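PDB 2V5I: salmonella typhimurium DB7155 bacteriophage DET7 tailspike from Bacteriophage, which binds and probably hydrolyses the O-antigen of Salmonella as the trimeric, beta-helical receptor-binding tailspike of the phage. Local coordinates for residues Val99-Asp104 with Lys124-Gln129; Arg221-Ser226 with Thr249-Gly254; Arg473-Gly478 with Trp486-Ala491. One frame throughout, in Å; residues are numbered along the deposited sequence.

Contact 1: Val99-Asp104 with Lys124-Gln129; sequences VIFPWD and KIEGYQ
Ile100 CG1 (chi1 60°) and Tyr128 CG (chi1 65°) both stand between the backbone N and the carbonyl carbon, and the isoleucine chain lies over one face of the phenol ring. Ile100 CG1 lies 4.2 Å from the ring centroid, displaced toward the rim, and CD1 continues to Tyr128 CZ at 3.7 Å. Pro102 CD and CG reach CE1 of the same ring, and Trp103 CH2 meets its edge at that carbon, the two aromatic side chains crossing at about a right angle. A single antiparallel bridge joins the backbones: Ile100 N to Tyr128 O at 2.9 Å and Tyr128 N to Ile100 O at 3.0 Å. Next to Gly127, the Phe101 ring has Trp103 CE3 over the centre of one face and Gly127 N at its edge, 3.7 Å from CD1. Its CE1 rests 3.8 Å from Glu126 CD, with ring and carboxylate planes 46° apart. Val99 CG2 sits 3.4 Å from Glu126 O, a buried carbonyl that has no polar partner in the model. The polar ends have partners elsewhere: Glu126 forms a salt bridge with Lys121, and Tyr128 OH bonds to Asp134. The two loops, both within a long excursion between beta-helix strands, are thus joined mainly by apolar and ring packing, with one pair of backbone bonds fixing their register.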
loop_
_atom_site.group_PDB
_atom_site.type_symbol
_atom_site.label_atom_id
_atom_site.label_comp_id
_atom_site.label_asym_id
_atom_site.label_seq_id
_atom_site.Cartn_x
_atom_site.Cartn_y
_atom_site.Cartn_z
ATOM N N VAL A 99 26.916 13.591 -24.446
ATOM C CA VAL A 99 25.857 12.715 -23.934
ATOM C C VAL A 99 24.823 12.394 -25.007
ATOM O O VAL A 99 24.641 13.155 -25.951
ATOM C CB VAL A 99 25.143 13.359 -22.718
ATOM C CG1 VAL A 99 26.100 13.552 -21.621
ATOM C CG2 VAL A 99 24.393 14.608 -23.070
ATOM N N ILE A 100 24.146 11.245 -24.846
ATOM C CA ILE A 100 22.939 10.946 -25.594
ATOM C C ILE A 100 21.688 11.229 -24.750
ATOM O O ILE A 100 21.773 11.423 -23.524
ATOM C CB ILE A 100 22.910 9.497 -26.147
ATOM C CG1 ILE A 100 23.000 8.493 -25.006
ATOM C CG2 ILE A 100 23.986 9.301 -27.192
ATOM C CD1 ILE A 100 22.601 7.075 -25.365
ATOM N N PHE A 101 20.569 11.414 -25.463
ATOM C CA PHE A 101 19.312 11.826 -24.887
ATOM C C PHE A 101 18.162 11.109 -25.589
ATOM O O PHE A 101 17.445 11.696 -26.421
ATOM C CB PHE A 101 19.164 13.350 -24.967
ATOM C CG PHE A 101 18.131 13.924 -24.068
ATOM C CD1 PHE A 101 18.417 14.198 -22.736
ATOM C CD2 PHE A 101 16.857 14.192 -24.521
ATOM C CE1 PHE A 101 17.451 14.778 -21.898
ATOM C CE2 PHE A 101 15.889 14.763 -23.670
ATOM C CZ PHE A 101 16.202 15.054 -22.373
ATOM N N PRO A 102 17.953 9.799 -25.235
ATOM C CA PRO A 102 16.991 8.985 -25.964
ATOM C C PRO A 102 15.511 9.255 -25.587
ATOM O O PRO A 102 14.738 8.305 -25.425
ATOM C CB PRO A 102 17.417 7.549 -25.609
ATOM C CG PRO A 102 18.044 7.686 -24.198
ATOM C CD PRO A 102 18.761 9.020 -24.281
ATOM N N TRP A 103 15.164 10.515 -25.362
ATOM C CA TRP A 103 13.760 10.936 -25.139
ATOM C C TRP A 103 13.451 12.088 -26.067
ATOM O O TRP A 103 14.244 13.017 -26.204
ATOM C CB TRP A 103 13.544 11.379 -23.690
ATOM C CG TRP A 103 13.884 10.301 -22.702
ATOM C CD1 TRP A 103 13.069 9.300 -22.199
ATOM C CD2 TRP A 103 15.158 10.122 -22.061
ATOM N NE1 TRP A 103 13.777 8.530 -21.330
ATOM C CE2 TRP A 103 15.059 8.979 -21.252
ATOM C CE3 TRP A 103 16.362 10.809 -22.117
ATOM C CZ2 TRP A 103 16.128 8.523 -20.484
ATOM C CZ3 TRP A 103 17.438 10.358 -21.362
ATOM C CH2 TRP A 103 17.313 9.206 -20.581
ATOM N N ASP A 104 12.280 12.052 -26.674
ATOM C CA ASP A 104 11.905 13.144 -27.562
ATOM C C ASP A 104 11.193 14.275 -26.835
ATOM O O ASP A 104 10.957 14.220 -25.621
ATOM C CB ASP A 104 11.146 12.619 -28.806
ATOM C CG ASP A 104 9.718 12.176 -28.517
ATOM O OD1 ASP A 104 9.125 12.561 -27.479
ATOM O OD2 ASP A 104 9.196 11.418 -29.381
ATOM N N LYS A 124 26.278 19.037 -19.238
ATOM C CA LYS A 124 26.554 18.616 -17.890
ATOM C C LYS A 124 25.253 18.408 -17.108
ATOM O O LYS A 124 25.278 17.926 -15.964
ATOM C CB LYS A 124 27.373 19.708 -17.163
ATOM C CG LYS A 124 28.598 19.231 -16.528
ATOM C CD LYS A 124 29.280 20.385 -15.706
ATOM C CE LYS A 124 30.418 21.040 -16.398
ATOM N NZ LYS A 124 31.160 21.941 -15.408
ATOM N N ILE A 125 24.133 18.773 -17.704
ATOM C CA ILE A 125 22.865 18.860 -16.926
ATOM C C ILE A 125 21.792 17.835 -17.256
ATOM O O ILE A 125 20.875 17.637 -16.444
ATOM C CB ILE A 125 22.235 20.270 -16.979
ATOM C CG1 ILE A 125 21.737 20.577 -18.368
ATOM C CG2 ILE A 125 23.237 21.300 -16.504
ATOM C CD1 ILE A 125 20.706 21.663 -18.419
ATOM N N GLU A 126 21.897 17.141 -18.386
ATOM C CA GLU A 126 20.915 16.122 -18.722
ATOM C C GLU A 126 21.499 15.166 -19.751
ATOM O O GLU A 126 22.548 15.434 -20.355
ATOM C CB GLU A 126 19.657 16.739 -19.281
ATOM C CG GLU A 126 19.846 17.505 -20.555
ATOM C CD GLU A 126 18.589 18.312 -20.980
ATOM O OE1 GLU A 126 17.551 18.309 -20.298
ATOM O OE2 GLU A 126 18.643 18.941 -22.052
ATOM N N GLY A 127 20.829 14.055 -19.941
ATOM C CA GLY A 127 21.352 12.968 -20.767
ATOM C C GLY A 127 22.453 12.210 -20.077
ATOM O O GLY A 127 22.761 12.454 -18.908
ATOM N N TYR A 128 22.998 11.214 -20.765
ATOM C CA TYR A 128 24.117 10.470 -20.179
ATOM C C TYR A 128 25.152 10.044 -21.224
ATOM O O TYR A 128 24.864 9.916 -22.427
ATOM C CB TYR A 128 23.604 9.238 -19.394
ATOM C CG TYR A 128 22.929 8.171 -20.242
ATOM C CD1 TYR A 128 21.553 8.297 -20.621
ATOM C CD2 TYR A 128 23.620 7.082 -20.742
ATOM C CE1 TYR A 128 20.932 7.323 -21.364
ATOM C CE2 TYR A 128 22.999 6.138 -21.526
ATOM C CZ TYR A 128 21.649 6.250 -21.864
ATOM O OH TYR A 128 21.003 5.293 -22.631
ATOM N N GLN A 129 26.360 9.838 -20.727
ATOM C CA GLN A 129 27.474 9.348 -21.547
ATOM C C GLN A 129 27.259 7.893 -21.945
ATOM O O GLN A 129 27.054 7.040 -21.079
ATOM C CB GLN A 129 28.779 9.453 -20.794
ATOM C CG GLN A 129 29.201 10.879 -20.426
ATOM C CD GLN A 129 30.212 10.893 -19.310
ATOM O OE1 GLN A 129 31.369 10.569 -19.510
ATOM N NE2 GLN A 129 29.770 11.300 -18.102
#

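Contact 2: Arg221-Ser226 with Thr249-Gly254; sequences RVHYGS and TSWRAG
The imidazole of His223 carries Trp251 CE3 over the centre of one face, 3.5 Å above the plane, in an edge-to-face pair with the planes at 68°. At the edge of the imidazole lies the guanidinium of Arg221, whose NE and NH2 both bond to His223 NE2; the NH2 bond is the shorter, at 2.9 Å, and the acceptor lies in the guanidinium plane, while both donors are tilted from the imidazole plane. Arg252 CD sits over one face of the Trp251 indole, toward its rim. The Tyr224 ring runs alongside the indole, CE2 to Trp251 CZ3 at 3.6 Å, the planes oblique. Trp251 sends CG away from its own N (chi1 179°) and touches His223 through CE3 and Tyr224 through CZ3 and CH2, at the corner of an aromatic cluster. Arg252 extends beside the tyrosine and gives NH1 to Tyr224 OH at 3.0 Å, a bond bent to 144°; its guanidinium also makes a cation-pi contact with Trp103.

Strands 221-224 and 249-251 are successive rungs of the right-handed parallel beta-helix of the P22 tailspike family. They run in register, with Arg221, His223, Thr249 and Trp251 on one face and Val222 and Ser250 on the other. Val222 N bonds to Thr249 O, Trp251 N to Val222 O, and Tyr224 N to Trp251 O at 2.9 Å. Past the strands, Gly254 N reaches Gly225 O at 2.8 Å. One water joins Ser250 OG, at 2.8 Å, to the carbonyls of Tyr224 and Trp251. Ser240 O of a second subunit accepts a bond from Arg221 NH2.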
loop_
_atom_site.group_PDB
_atom_site.type_symbol
_atom_site.label_atom_id
_atom_site.label_comp_id
_atom_site.label_asym_id
_atom_site.label_seq_id
_atom_site.Cartn_x
_atom_site.Cartn_y
_atom_site.Cartn_z
ATOM N N ARG A 221 16.063 12.071 -4.310
ATOM C CA ARG A 221 15.994 11.683 -5.704
ATOM C C ARG A 221 17.338 11.805 -6.391
ATOM O O ARG A 221 18.186 12.627 -6.026
ATOM C CB ARG A 221 15.122 12.701 -6.471
ATOM C CG ARG A 221 13.861 13.154 -5.912
ATOM C CD ARG A 221 13.358 14.468 -6.597
ATOM N NE ARG A 221 13.252 14.293 -8.038
ATOM C CZ ARG A 221 12.215 13.754 -8.684
ATOM N NH1 ARG A 221 11.176 13.244 -8.015
ATOM N NH2 ARG A 221 12.262 13.599 -10.013
ATOM N N VAL A 222 17.498 10.957 -7.406
ATOM C CA VAL A 222 18.609 11.000 -8.342
ATOM C C VAL A 222 18.102 10.952 -9.793
ATOM O O VAL A 222 17.076 10.396 -10.060
ATOM C CB VAL A 222 19.624 9.883 -8.065
ATOM C CG1 VAL A 222 20.194 10.006 -6.647
ATOM C CG2 VAL A 222 19.053 8.520 -8.248
ATOM N N HIS A 223 18.849 11.626 -10.685
ATOM C CA HIS A 223 18.477 11.807 -12.107
ATOM C C HIS A 223 19.633 11.408 -13.054
ATOM O O HIS A 223 20.827 11.651 -12.749
ATOM C CB HIS A 223 18.179 13.271 -12.422
ATOM C CG HIS A 223 16.925 13.829 -11.818
ATOM N ND1 HIS A 223 16.452 15.068 -12.176
ATOM C CD2 HIS A 223 16.033 13.323 -10.916
ATOM C CE1 HIS A 223 15.323 15.317 -11.520
ATOM N NE2 HIS A 223 15.032 14.267 -10.765
ATOM N N TYR A 224 19.264 10.788 -14.179
ATOM C CA TYR A 224 20.212 10.446 -15.247
ATOM C C TYR A 224 21.335 9.522 -14.702
ATOM O O TYR A 224 21.021 8.573 -13.958
ATOM C CB TYR A 224 20.730 11.746 -15.948
ATOM C CG TYR A 224 19.626 12.467 -16.689
ATOM C CD1 TYR A 224 19.054 11.920 -17.786
ATOM C CD2 TYR A 224 19.161 13.734 -16.267
ATOM C CE1 TYR A 224 18.018 12.583 -18.492
ATOM C CE2 TYR A 224 18.154 14.386 -16.950
ATOM C CZ TYR A 224 17.575 13.813 -18.015
ATOM O OH TYR A 224 16.536 14.449 -18.689
ATOM N N GLY A 225 22.583 9.738 -15.095
ATOM C CA GLY A 225 23.671 8.801 -14.812
ATOM C C GLY A 225 23.728 7.757 -15.934
ATOM O O GLY A 225 22.722 7.356 -16.522
ATOM N N SER A 226 24.929 7.301 -16.240
ATOM C CA SER A 226 25.084 6.283 -17.274
ATOM C C SER A 226 24.858 4.874 -16.694
ATOM O O SER A 226 24.703 3.897 -17.480
ATOM C CB SER A 226 26.502 6.290 -17.796
ATOM O OG SER A 226 26.862 7.515 -18.392
ATOM N N THR A 249 13.607 8.153 -5.042
ATOM C CA THR A 249 13.164 8.107 -6.429
ATOM C C THR A 249 14.388 8.198 -7.320
ATOM O O THR A 249 15.306 8.974 -7.046
ATOM C CB THR A 249 12.229 9.299 -6.740
ATOM O OG1 THR A 249 11.048 9.215 -5.925
ATOM C CG2 THR A 249 11.853 9.351 -8.234
ATOM N N SER A 250 14.408 7.380 -8.391
ATOM C CA SER A 250 15.319 7.521 -9.521
ATOM C C SER A 250 14.555 7.801 -10.785
ATOM O O SER A 250 13.585 7.142 -11.064
ATOM C CB SER A 250 16.149 6.238 -9.734
ATOM O OG SER A 250 16.797 6.157 -11.015
ATOM N N TRP A 251 15.032 8.776 -11.555
ATOM C CA TRP A 251 14.429 9.140 -12.860
ATOM C C TRP A 251 15.502 9.109 -13.980
ATOM O O TRP A 251 16.628 9.661 -13.837
ATOM C CB TRP A 251 13.854 10.538 -12.802
ATOM C CG TRP A 251 13.208 11.063 -14.088
ATOM C CD1 TRP A 251 12.104 10.609 -14.733
ATOM C CD2 TRP A 251 13.660 12.202 -14.808
ATOM N NE1 TRP A 251 11.828 11.401 -15.828
ATOM C CE2 TRP A 251 12.760 12.408 -15.873
ATOM C CE3 TRP A 251 14.700 13.102 -14.607
ATOM C CZ2 TRP A 251 12.909 13.478 -16.771
ATOM C CZ3 TRP A 251 14.854 14.164 -15.493
ATOM C CH2 TRP A 251 13.929 14.353 -16.547
ATOM N N ARG A 252 15.158 8.443 -15.070
ATOM C CA ARG A 252 15.971 8.332 -16.295
ATOM C C ARG A 252 17.399 7.811 -16.065
ATOM O O ARG A 252 18.358 8.239 -16.695
ATOM C CB ARG A 252 15.982 9.672 -17.047
ATOM C CG ARG A 252 14.663 9.991 -17.737
ATOM C CD ARG A 252 14.730 11.271 -18.558
ATOM N NE ARG A 252 13.433 11.490 -19.237
ATOM C CZ ARG A 252 13.176 12.539 -20.002
ATOM N NH1 ARG A 252 14.084 13.462 -20.197
ATOM N NH2 ARG A 252 11.978 12.669 -20.566
ATOM N N ALA A 253 17.524 6.793 -15.228
ATOM C CA ALA A 253 18.812 6.079 -15.057
ATOM C C ALA A 253 19.208 5.476 -16.389
ATOM O O ALA A 253 18.425 4.859 -17.093
ATOM C CB ALA A 253 18.674 4.975 -14.017
ATOM N N GLY A 254 20.476 5.685 -16.737
ATOM C CA GLY A 254 21.056 5.051 -17.950
ATOM C C GLY A 254 21.117 3.557 -17.852
ATOM O O GLY A 254 21.116 2.885 -18.912
HETATM O O HOH W 1 18.688 8.034 -12.000
HETATM O O HOH W 2 23.964 1.717 -18.836
#

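Contact 3: Arg473-Gly478 with Trp486-Ala491; sequences RSHLNG and WTELTA
His475 and Trp486 stack in parallel, their planes 6° apart, with the imidazole centroid 3.8 Å from that of the six-membered ring in an offset arrangement. His475 CB lies over the five-membered ring of the Trp486 indole, 3.5 Å from its centroid, as a CH-pi contact. The indole takes this place because its CG stands between the backbone N and the carbonyl carbon (chi1 62°), which turns the ring across the strand toward the histidine.

Charged and polar groups gather at the NE2 edge of the imidazole. His475 NE2 donates to Glu488 OE2 at 2.7 Å in the plane of the imidazole but well above that of the carboxylate. A water links the same OE2 to Arg473 NH1, at 2.6 Å from each; the arginine's NE makes a salt bridge to Glu455, and Glu488 OE1 bonds to Ser501. These bonds on both carboxylate oxygens should hold the group in a fixed rotation.

Four backbone bonds tie the strands, one pair between Arg473 and Glu488 and one between His475 and Trp486. Ser474 and Thr487 form the non-hydrogen-bonded pair between them, on the opposite face, where a water bridges their hydroxyls. Each also bonds to a second subunit, Ser474 to its Ser469 and Thr487 to its Thr490 O. This is an antiparallel beta hairpin, with one face against neighbouring subunits, consistent with the intertwined C-terminal part of the trimeric tailspike.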
loop_
_atom_site.group_PDB
_atom_site.type_symbol
_atom_site.label_atom_id
_atom_site.label_comp_id
_atom_site.label_asym_id
_atom_site.label_seq_id
_atom_site.Cartn_x
_atom_site.Cartn_y
_atom_site.Cartn_z
ATOM N N ARG A 473 -25.702 -19.424 -18.523
ATOM C CA ARG A 473 -26.051 -18.101 -19.031
ATOM C C ARG A 473 -27.513 -17.808 -18.734
ATOM O O ARG A 473 -28.369 -18.697 -18.770
ATOM C CB ARG A 473 -25.846 -18.090 -20.558
ATOM C CG ARG A 473 -24.549 -18.632 -21.091
ATOM C CD ARG A 473 -24.352 -18.261 -22.606
ATOM N NE ARG A 473 -24.051 -16.824 -22.733
ATOM C CZ ARG A 473 -24.155 -16.104 -23.853
ATOM N NH1 ARG A 473 -24.563 -16.648 -24.996
ATOM N NH2 ARG A 473 -23.857 -14.804 -23.827
ATOM N N SER A 474 -27.790 -16.561 -18.368
ATOM C CA SER A 474 -29.156 -16.052 -18.208
ATOM C C SER A 474 -29.418 -14.993 -19.309
ATOM O O SER A 474 -28.552 -14.178 -19.618
ATOM C CB SER A 474 -29.279 -15.419 -16.826
ATOM O OG SER A 474 -30.585 -14.922 -16.639
ATOM N N HIS A 475 -30.635 -14.997 -19.861
ATOM C CA HIS A 475 -31.010 -14.144 -20.997
ATOM C C HIS A 475 -32.346 -13.510 -20.628
ATOM O O HIS A 475 -33.242 -14.202 -20.136
ATOM C CB HIS A 475 -31.297 -15.002 -22.210
ATOM C CG HIS A 475 -30.138 -15.761 -22.758
ATOM N ND1 HIS A 475 -29.488 -15.363 -23.910
ATOM C CD2 HIS A 475 -29.593 -16.948 -22.408
ATOM C CE1 HIS A 475 -28.538 -16.250 -24.193
ATOM N NE2 HIS A 475 -28.578 -17.216 -23.288
ATOM N N LEU A 476 -32.519 -12.224 -20.880
ATOM C CA LEU A 476 -33.845 -11.665 -20.654
ATOM C C LEU A 476 -34.881 -12.163 -21.658
ATOM O O LEU A 476 -34.543 -12.448 -22.823
ATOM C CB LEU A 476 -33.787 -10.145 -20.561
ATOM C CG LEU A 476 -33.448 -9.302 -21.751
ATOM C CD1 LEU A 476 -34.596 -9.218 -22.790
ATOM C CD2 LEU A 476 -33.074 -7.876 -21.267
ATOM N N ASN A 477 -36.120 -12.364 -21.185
ATOM C CA ASN A 477 -37.265 -12.625 -22.064
ATOM C C ASN A 477 -37.909 -11.298 -22.498
ATOM O O ASN A 477 -38.429 -10.566 -21.643
ATOM C CB ASN A 477 -38.284 -13.561 -21.375
ATOM C CG ASN A 477 -37.901 -15.023 -21.477
ATOM O OD1 ASN A 477 -37.579 -15.521 -22.565
ATOM N ND2 ASN A 477 -38.082 -15.770 -20.359
ATOM N N GLY A 478 -37.793 -10.988 -23.787
ATOM C CA GLY A 478 -38.582 -9.892 -24.354
ATOM C C GLY A 478 -37.925 -8.533 -24.238
ATOM O O GLY A 478 -37.312 -8.026 -25.201
ATOM N N TRP A 486 -34.589 -16.466 -19.012
ATOM C CA TRP A 486 -34.326 -17.881 -19.227
ATOM C C TRP A 486 -32.875 -18.242 -18.951
ATOM O O TRP A 486 -31.994 -17.433 -19.234
ATOM C CB TRP A 486 -34.762 -18.367 -20.590
ATOM C CG TRP A 486 -34.129 -17.774 -21.806
ATOM C CD1 TRP A 486 -34.535 -16.678 -22.459
ATOM C CD2 TRP A 486 -33.161 -18.411 -22.664
ATOM N NE1 TRP A 486 -33.843 -16.510 -23.625
ATOM C CE2 TRP A 486 -32.949 -17.543 -23.758
ATOM C CE3 TRP A 486 -32.396 -19.567 -22.562
ATOM C CZ2 TRP A 486 -32.085 -17.865 -24.815
ATOM C CZ3 TRP A 486 -31.532 -19.866 -23.584
ATOM C CH2 TRP A 486 -31.356 -19.006 -24.690
ATOM N N THR A 487 -32.678 -19.449 -18.430
ATOM C CA THR A 487 -31.333 -19.925 -18.013
ATOM C C THR A 487 -30.956 -21.083 -18.947
ATOM O O THR A 487 -31.775 -21.946 -19.260
ATOM C CB THR A 487 -31.381 -20.396 -16.582
ATOM O OG1 THR A 487 -31.775 -19.276 -15.732
ATOM C CG2 THR A 487 -30.020 -20.830 -16.080
ATOM N N GLU A 488 -29.688 -21.130 -19.338
ATOM C CA GLU A 488 -29.210 -22.255 -20.135
ATOM C C GLU A 488 -27.873 -22.764 -19.629
ATOM O O GLU A 488 -27.045 -22.014 -19.096
ATOM C CB GLU A 488 -29.086 -21.961 -21.593
ATOM C CG GLU A 488 -28.285 -20.807 -21.932
ATOM C CD GLU A 488 -27.980 -20.604 -23.440
ATOM O OE1 GLU A 488 -28.393 -21.372 -24.357
ATOM O OE2 GLU A 488 -27.304 -19.577 -23.708
ATOM N N LEU A 489 -27.670 -24.061 -19.882
ATOM C CA LEU A 489 -26.430 -24.761 -19.641
ATOM C C LEU A 489 -25.990 -25.225 -21.033
ATOM O O LEU A 489 -26.744 -25.915 -21.720
ATOM C CB LEU A 489 -26.739 -26.004 -18.781
ATOM C CG LEU A 489 -25.672 -26.699 -18.037
ATOM C CD1 LEU A 489 -25.163 -25.723 -16.989
ATOM C CD2 LEU A 489 -26.364 -27.945 -17.414
ATOM N N THR A 490 -24.810 -24.767 -21.455
ATOM C CA THR A 490 -24.299 -25.032 -22.817
ATOM C C THR A 490 -22.962 -25.745 -22.835
ATOM O O THR A 490 -22.213 -25.775 -21.853
ATOM C CB THR A 490 -24.126 -23.715 -23.634
ATOM O OG1 THR A 490 -22.939 -23.037 -23.229
ATOM C CG2 THR A 490 -25.317 -22.772 -23.497
ATOM N N ALA A 491 -22.670 -26.305 -24.020
ATOM C CA ALA A 491 -21.417 -27.041 -24.256
ATOM C C ALA A 491 -20.946 -26.736 -25.692
ATOM O O ALA A 491 -21.745 -26.689 -26.647
ATOM C CB ALA A 491 -21.613 -28.562 -24.112
HETATM O O HOH W 3 -25.889 -18.808 -25.715
HETATM O O HOH W 4 -32.452 -16.685 -16.277
HETATM O O HOH W 5 -34.174 -14.220 -25.610
#

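Contacts 1 and 2 adjoin, their centres about 11 Å apart, whereas contact 3 lies about 60 Å from contact 1 and about 56 Å from contact 2, also between centres. The loops of contact 1 rest on the beta-helix rungs of contact 2: Phe101 CE1 touches Tyr224 OH at 3.4 Å, Trp103 CZ2 meets Arg252 CG at the same distance, and Gln129 O is 2.7 Å from Ser226 OG, probably a hydrogen bond. Contacts 2 and 3 both reach a second subunit, one from parallel beta-helix strands and the other from an antiparallel hairpin. Contact 1 touches no other chain. All three belong to the part of the chain related to the phage P22 tailspike.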